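Local coordinates for NTD biosynthesis operon protein NtdA (Bacillus subtilis subsp. subtilis, PDB 4K2M) that catalyses the reversible, pyridoxal phosphate-dependent transfer of an amino group from glutamate to 3-dehydro-glucose 6-phosphate, giving kanosamine 6-phosphate on the way to antibiotics, at residues K236-Y248 / A257-C271. Residues are numbered along the deposited sequence; the frame is centred on the assembly and turned at random.
Sequences KYADITTLSFNPY and AGAIATDNEELAKKC. With O1G (3-deoxy-3-[(E)-({3-hydroxy-2-methyl-5-[(phosphonooxy)methyl]pyridin-4-yl}methylidene)amino]-6-O-phosphono-alpha-D-gluco pyranose), chain C.
Asp-239 O accepts a hydrogen bond from Thr-262 OG1, 2.8 Å away and nearly in line with the C=O bond; the same OG1 accepts one from Asn-264 N in an ST turn that leads to the helix beginning at Glu-265. Ile-240 reaches that helix: CG1, set beside its own backbone N (chi1 -74°), meets Leu-267 CD2 at 3.5 Å, and CD1 lies against Cys-271 SG, while CG2 leans on Ile-260 CG2. Thr-241 and Ala-261 exchange two backbone bonds as an antiparallel hydrogen-bonded pair; water 1 donates a hydrogen bond to Thr-241 OG1 (2.9 Å from the water oxygen), which is also hydrogen-bonded to Glu-223 OE2. In the mixed sheet of this aspartate aminotransferase-type fold, strand 258-262 runs antiparallel to both of its neighbours, 240-244 and 120-124. Thr-242 faces Ile-260 in a non-hydrogen-bonded pair on the side packed by helix 127-137. Leu-243 and Ala-259 again bond both ways. O1G is the external aldimine of pyridoxal phosphate with kanosamine 6-phosphate; chi1 of 172° swings Ser-244 OG to where it donates to cofactor-phosphate OP2 (2.6 Å) and accepts from Asn-246 N. Phe-245 N bonds Ala-257 O (2.8 Å), and its ring lies obliquely to Gly-258 and Ala-259, CE2 standing 3.7 Å from Ala-259 CB. Beyond the strand, Asn-246 ND2 bonds sugar-phosphate OP6 weakly, and Tyr-248 OH donates to OP8 of that phosphate (2.8 Å), an oxygen in the ring plane, at its edge.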
loop_
_atom_site.group_PDB
_atom_site.type_symbol
_atom_site.label_atom_id
_atom_site.label_comp_id
_atom_site.label_asym_id
_atom_site.label_seq_id
_atom_site.Cartn_x
_atom_site.Cartn_y
_atom_site.Cartn_z
ATOM N N LYS A 236 -4.125 20.106 17.161
ATOM C CA LYS A 236 -4.085 21.526 17.518
ATOM C C LYS A 236 -2.671 22.053 17.666
ATOM O O LYS A 236 -2.346 23.141 17.176
ATOM C CB LYS A 236 -4.859 21.769 18.812
ATOM C CG LYS A 236 -4.884 23.235 19.245
ATOM C CD LYS A 236 -5.934 23.446 20.325
ATOM C CE LYS A 236 -5.902 24.872 20.856
ATOM N NZ LYS A 236 -6.830 25.011 22.013
ATOM N N TYR A 237 -1.822 21.268 18.322
ATOM C CA TYR A 237 -0.466 21.698 18.602
ATOM C C TYR A 237 0.600 20.975 17.781
ATOM O O TYR A 237 1.789 21.100 18.064
ATOM C CB TYR A 237 -0.172 21.500 20.086
ATOM C CG TYR A 237 -1.059 22.330 20.983
ATOM C CD1 TYR A 237 -0.919 23.714 21.046
ATOM C CD2 TYR A 237 -2.022 21.727 21.784
ATOM C CE1 TYR A 237 -1.732 24.474 21.884
ATOM C CE2 TYR A 237 -2.837 22.475 22.619
ATOM C CZ TYR A 237 -2.680 23.845 22.668
ATOM O OH TYR A 237 -3.494 24.585 23.502
ATOM N N ALA A 238 0.187 20.220 16.766
ATOM C CA ALA A 238 1.154 19.478 15.943
ATOM C C ALA A 238 1.400 20.135 14.586
ATOM O O ALA A 238 0.490 20.749 14.010
ATOM C CB ALA A 238 0.679 18.046 15.744
ATOM N N ASP A 239 2.620 20.001 14.064
ATOM C CA ASP A 239 2.890 20.445 12.695
ATOM C C ASP A 239 2.302 19.465 11.689
ATOM O O ASP A 239 1.717 19.863 10.681
ATOM C CB ASP A 239 4.384 20.578 12.469
ATOM C CG ASP A 239 5.003 21.589 13.395
ATOM O OD1 ASP A 239 4.622 22.772 13.274
ATOM O OD2 ASP A 239 5.839 21.197 14.244
ATOM N N ILE A 240 2.469 18.181 11.982
ATOM C CA ILE A 240 1.845 17.116 11.199
ATOM C C ILE A 240 1.125 16.125 12.099
ATOM O O ILE A 240 1.633 15.758 13.154
ATOM C CB ILE A 240 2.897 16.358 10.367
ATOM C CG1 ILE A 240 3.341 17.229 9.192
ATOM C CG2 ILE A 240 2.350 14.989 9.870
ATOM C CD1 ILE A 240 4.059 16.481 8.102
ATOM N N THR A 241 -0.057 15.692 11.668
ATOM C CA THR A 241 -0.798 14.627 12.340
ATOM C C THR A 241 -0.843 13.408 11.414
ATOM O O THR A 241 -1.122 13.544 10.223
ATOM C CB THR A 241 -2.245 15.093 12.612
ATOM O OG1 THR A 241 -2.227 16.210 13.522
ATOM C CG2 THR A 241 -3.099 13.966 13.206
ATOM N N THR A 242 -0.592 12.213 11.936
ATOM C CA THR A 242 -0.707 11.030 11.088
ATOM C C THR A 242 -1.823 10.118 11.577
ATOM O O THR A 242 -2.038 9.975 12.780
ATOM C CB THR A 242 0.600 10.248 11.028
ATOM O OG1 THR A 242 0.922 9.783 12.347
ATOM C CG2 THR A 242 1.715 11.144 10.530
ATOM N N LEU A 243 -2.510 9.488 10.628
ATOM C CA LEU A 243 -3.590 8.566 10.931
ATOM C C LEU A 243 -3.323 7.240 10.248
ATOM O O LEU A 243 -2.625 7.196 9.240
ATOM C CB LEU A 243 -4.922 9.111 10.411
ATOM C CG LEU A 243 -5.424 10.378 11.113
ATOM C CD1 LEU A 243 -6.658 10.930 10.414
ATOM C CD2 LEU A 243 -5.751 10.085 12.575
ATOM N N SER A 244 -3.893 6.169 10.804
ATOM C CA SER A 244 -3.952 4.867 10.132
ATOM C C SER A 244 -5.401 4.512 9.905
ATOM O O SER A 244 -6.249 4.783 10.772
ATOM C CB SER A 244 -3.353 3.761 10.996
ATOM O OG SER A 244 -3.604 2.495 10.397
ATOM N N PHE A 245 -5.689 3.907 8.753
ATOM C CA PHE A 245 -7.026 3.375 8.463
ATOM C C PHE A 245 -6.925 1.882 8.259
ATOM O O PHE A 245 -7.697 1.277 7.519
ATOM C CB PHE A 245 -7.642 4.043 7.224
ATOM C CG PHE A 245 -7.646 5.539 7.303
ATOM C CD1 PHE A 245 -8.198 6.187 8.404
ATOM C CD2 PHE A 245 -7.054 6.295 6.304
ATOM C CE1 PHE A 245 -8.182 7.579 8.484
ATOM C CE2 PHE A 245 -7.038 7.680 6.373
ATOM C CZ PHE A 245 -7.601 8.325 7.461
ATOM N N ASN A 246 -5.951 1.277 8.923
ATOM C CA ASN A 246 -5.878 -0.182 8.962
ATOM C C ASN A 246 -7.226 -0.727 9.491
ATOM O O ASN A 246 -7.913 -0.077 10.296
ATOM C CB ASN A 246 -4.671 -0.583 9.832
ATOM C CG ASN A 246 -4.776 -1.978 10.394
ATOM O OD1 ASN A 246 -5.427 -2.188 11.422
ATOM N ND2 ASN A 246 -4.101 -2.938 9.750
ATOM N N PRO A 247 -7.638 -1.904 9.018
ATOM C CA PRO A 247 -8.974 -2.392 9.373
ATOM C C PRO A 247 -9.245 -2.614 10.856
ATOM O O PRO A 247 -10.417 -2.761 11.210
ATOM C CB PRO A 247 -9.046 -3.743 8.654
ATOM C CG PRO A 247 -8.149 -3.565 7.483
ATOM C CD PRO A 247 -7.005 -2.738 7.976
ATOM N N TYR A 248 -8.216 -2.684 11.696
ATOM C CA TYR A 248 -8.460 -2.858 13.123
ATOM C C TYR A 248 -8.602 -1.528 13.854
ATOM O O TYR A 248 -8.879 -1.513 15.055
ATOM C CB TYR A 248 -7.350 -3.670 13.786
ATOM C CG TYR A 248 -6.871 -4.842 12.965
ATOM C CD1 TYR A 248 -7.766 -5.683 12.311
ATOM C CD2 TYR A 248 -5.521 -5.083 12.822
ATOM C CE1 TYR A 248 -7.306 -6.749 11.542
ATOM C CE2 TYR A 248 -5.059 -6.134 12.079
ATOM C CZ TYR A 248 -5.943 -6.964 11.442
ATOM O OH TYR A 248 -5.447 -8.006 10.685
ATOM N N ALA A 257 -4.099 1.745 4.574
ATOM C CA ALA A 257 -4.209 3.151 4.207
ATOM C C ALA A 257 -3.917 4.004 5.434
ATOM O O ALA A 257 -3.964 3.507 6.556
ATOM C CB ALA A 257 -5.627 3.455 3.678
ATOM N N GLY A 258 -3.629 5.285 5.215
ATOM C CA GLY A 258 -3.462 6.227 6.315
ATOM C C GLY A 258 -3.595 7.653 5.815
ATOM O O GLY A 258 -4.049 7.884 4.702
ATOM N N ALA A 259 -3.221 8.629 6.632
ATOM C CA ALA A 259 -3.261 10.004 6.149
ATOM C C ALA A 259 -2.312 10.897 6.893
ATOM O O ALA A 259 -1.961 10.632 8.043
ATOM C CB ALA A 259 -4.666 10.560 6.246
ATOM N N ILE A 260 -1.921 11.976 6.227
ATOM C CA ILE A 260 -1.174 13.053 6.859
ATOM C C ILE A 260 -2.085 14.275 6.857
ATOM O O ILE A 260 -2.714 14.574 5.844
ATOM C CB ILE A 260 0.059 13.392 6.031
ATOM C CG1 ILE A 260 1.053 12.232 6.058
ATOM C CG2 ILE A 260 0.747 14.640 6.585
ATOM C CD1 ILE A 260 2.175 12.385 5.029
ATOM N N ALA A 261 -2.169 14.984 7.978
ATOM C CA ALA A 261 -2.965 16.206 8.016
ATOM C C ALA A 261 -2.103 17.352 8.491
ATOM O O ALA A 261 -1.316 17.200 9.421
ATOM C CB ALA A 261 -4.170 16.036 8.920
ATOM N N THR A 262 -2.227 18.503 7.834
ATOM C CA THR A 262 -1.448 19.670 8.244
ATOM C C THR A 262 -2.170 20.935 7.830
ATOM O O THR A 262 -2.996 20.906 6.914
ATOM C CB THR A 262 -0.007 19.649 7.663
ATOM O OG1 THR A 262 0.745 20.745 8.215
ATOM C CG2 THR A 262 -0.019 19.766 6.134
ATOM N N ASP A 263 -1.880 22.034 8.529
ATOM C CA ASP A 263 -2.379 23.338 8.120
ATOM C C ASP A 263 -1.395 24.074 7.215
ATOM O O ASP A 263 -1.732 25.105 6.634
ATOM C CB ASP A 263 -2.707 24.206 9.342
ATOM C CG ASP A 263 -4.015 23.815 10.007
ATOM O OD1 ASP A 263 -4.936 23.342 9.303
ATOM O OD2 ASP A 263 -4.135 23.997 11.241
ATOM N N ASN A 264 -0.179 23.551 7.084
ATOM C CA ASN A 264 0.855 24.285 6.369
ATOM C C ASN A 264 0.918 23.894 4.900
ATOM O O ASN A 264 1.180 22.736 4.581
ATOM C CB ASN A 264 2.226 24.062 7.005
ATOM C CG ASN A 264 3.278 24.964 6.406
ATOM O OD1 ASN A 264 3.819 24.678 5.339
ATOM N ND2 ASN A 264 3.564 26.074 7.083
ATOM N N GLU A 265 0.688 24.859 4.010
ATOM C CA GLU A 265 0.632 24.579 2.572
ATOM C C GLU A 265 1.947 24.068 1.988
ATOM O O GLU A 265 1.946 23.126 1.187
ATOM C CB GLU A 265 0.147 25.811 1.790
ATOM C CG GLU A 265 -0.181 25.524 0.313
ATOM C CD GLU A 265 1.027 25.674 -0.607
ATOM O OE1 GLU A 265 2.010 26.331 -0.200
ATOM O OE2 GLU A 265 0.992 25.136 -1.738
ATOM N N GLU A 266 3.068 24.694 2.339
ATOM C CA GLU A 266 4.332 24.229 1.772
ATOM C C GLU A 266 4.637 22.822 2.264
ATOM O O GLU A 266 5.180 21.994 1.532
ATOM C CB GLU A 266 5.497 25.155 2.122
ATOM C CG GLU A 266 5.447 26.529 1.450
ATOM C CD GLU A 266 5.761 26.495 -0.043
ATOM O OE1 GLU A 266 6.185 25.436 -0.562
ATOM O OE2 GLU A 266 5.587 27.548 -0.694
ATOM N N LEU A 267 4.287 22.555 3.516
ATOM C CA LEU A 267 4.532 21.236 4.091
ATOM C C LEU A 267 3.645 20.204 3.398
ATOM O O LEU A 267 4.101 19.115 3.055
ATOM C CB LEU A 267 4.293 21.260 5.602
ATOM C CG LEU A 267 4.629 20.029 6.422
ATOM C CD1 LEU A 267 6.074 19.584 6.163
ATOM C CD2 LEU A 267 4.407 20.355 7.909
ATOM N N ALA A 268 2.382 20.555 3.164
ATOM C CA ALA A 268 1.473 19.693 2.417
ATOM C C ALA A 268 2.006 19.352 1.030
ATOM O O ALA A 268 1.940 18.200 0.593
ATOM C CB ALA A 268 0.097 20.338 2.311
ATOM N N LYS A 269 2.532 20.353 0.333
ATOM C CA LYS A 269 3.071 20.136 -1.001
ATOM C C LYS A 269 4.225 19.138 -0.959
ATOM O O LYS A 269 4.327 18.224 -1.806
ATOM C CB LYS A 269 3.523 21.467 -1.615
ATOM C CG LYS A 269 4.306 21.288 -2.909
ATOM C CD LYS A 269 4.377 22.585 -3.703
ATOM C CE LYS A 269 4.739 23.754 -2.817
ATOM N NZ LYS A 269 5.407 24.872 -3.547
ATOM N N LYS A 270 5.092 19.289 0.035
ATOM C CA LYS A 270 6.210 18.372 0.172
ATOM C C LYS A 270 5.717 16.961 0.487
ATOM O O LYS A 270 6.286 15.981 0.008
ATOM C CB LYS A 270 7.204 18.868 1.238
ATOM C CG LYS A 270 8.003 20.096 0.807
ATOM C CD LYS A 270 8.906 20.591 1.947
ATOM C CE LYS A 270 9.822 21.741 1.513
ATOM N NZ LYS A 270 9.124 23.058 1.490
ATOM N N CYS A 271 4.666 16.846 1.291
ATOM C CA CYS A 271 4.085 15.526 1.564
ATOM C C CYS A 271 3.560 14.872 0.292
ATOM O O CYS A 271 3.763 13.679 0.078
ATOM C CB CYS A 271 2.941 15.613 2.576
ATOM S SG CYS A 271 3.478 15.998 4.253
HETATM P P O1G C . -0.322 1.157 9.743
HETATM C C3A O1G C . -0.056 1.974 15.489
HETATM O O3 O1G C . -0.815 1.215 16.316
HETATM C C1 O1G C . -1.490 -4.222 15.207
HETATM N "N1'" O1G C . 1.325 3.847 15.066
HETATM C C2 O1G C . -1.137 -2.750 15.435
HETATM O O2 O1G C . -1.850 -2.414 16.673
HETATM C C9A O1G C . 0.590 3.133 15.933
HETATM C C2A O1G C . 0.486 3.637 17.362
HETATM C C3 O1G C . -1.555 -1.829 14.276
HETATM N "N3'" O1G C . -0.892 -0.545 14.569
HETATM O O1 O1G C . -2.905 -4.451 15.288
HETATM C C4 O1G C . -1.170 -2.411 12.901
HETATM O O4 O1G C . -2.044 -1.676 12.022
HETATM C C4A O1G C . 0.063 1.563 14.174
HETATM C C4B O1G C . -0.586 0.329 13.686
HETATM C C5 O1G C . -1.649 -3.861 12.847
HETATM O O5 O1G C . -1.072 -4.641 13.901
HETATM C C5A O1G C . 0.836 2.320 13.297
HETATM C C5T O1G C . 1.090 2.019 11.811
HETATM C C6 O1G C . -1.165 -4.616 11.641
HETATM C C6A O1G C . 1.463 3.459 13.778
HETATM O OP1 O1G C . 0.987 1.334 9.004
HETATM O OP2 O1G C . -1.480 1.784 9.041
HETATM O OP3 O1G C . -0.529 -0.304 10.205
HETATM O OP4 O1G C . -0.166 2.071 11.096
HETATM O O6 O1G C . -1.770 -5.835 11.426
HETATM P "P'" O1G C . -2.012 -6.379 9.933
HETATM O OP6 O1G C . -2.950 -5.384 9.283
HETATM O OP7 O1G C . -0.674 -6.498 9.239
HETATM O OP8 O1G C . -2.667 -7.738 10.195
HETATM O O HOH W 1 -1.204 18.591 12.127
HETATM O O HOH W 2 -0.574 21.735 11.109
#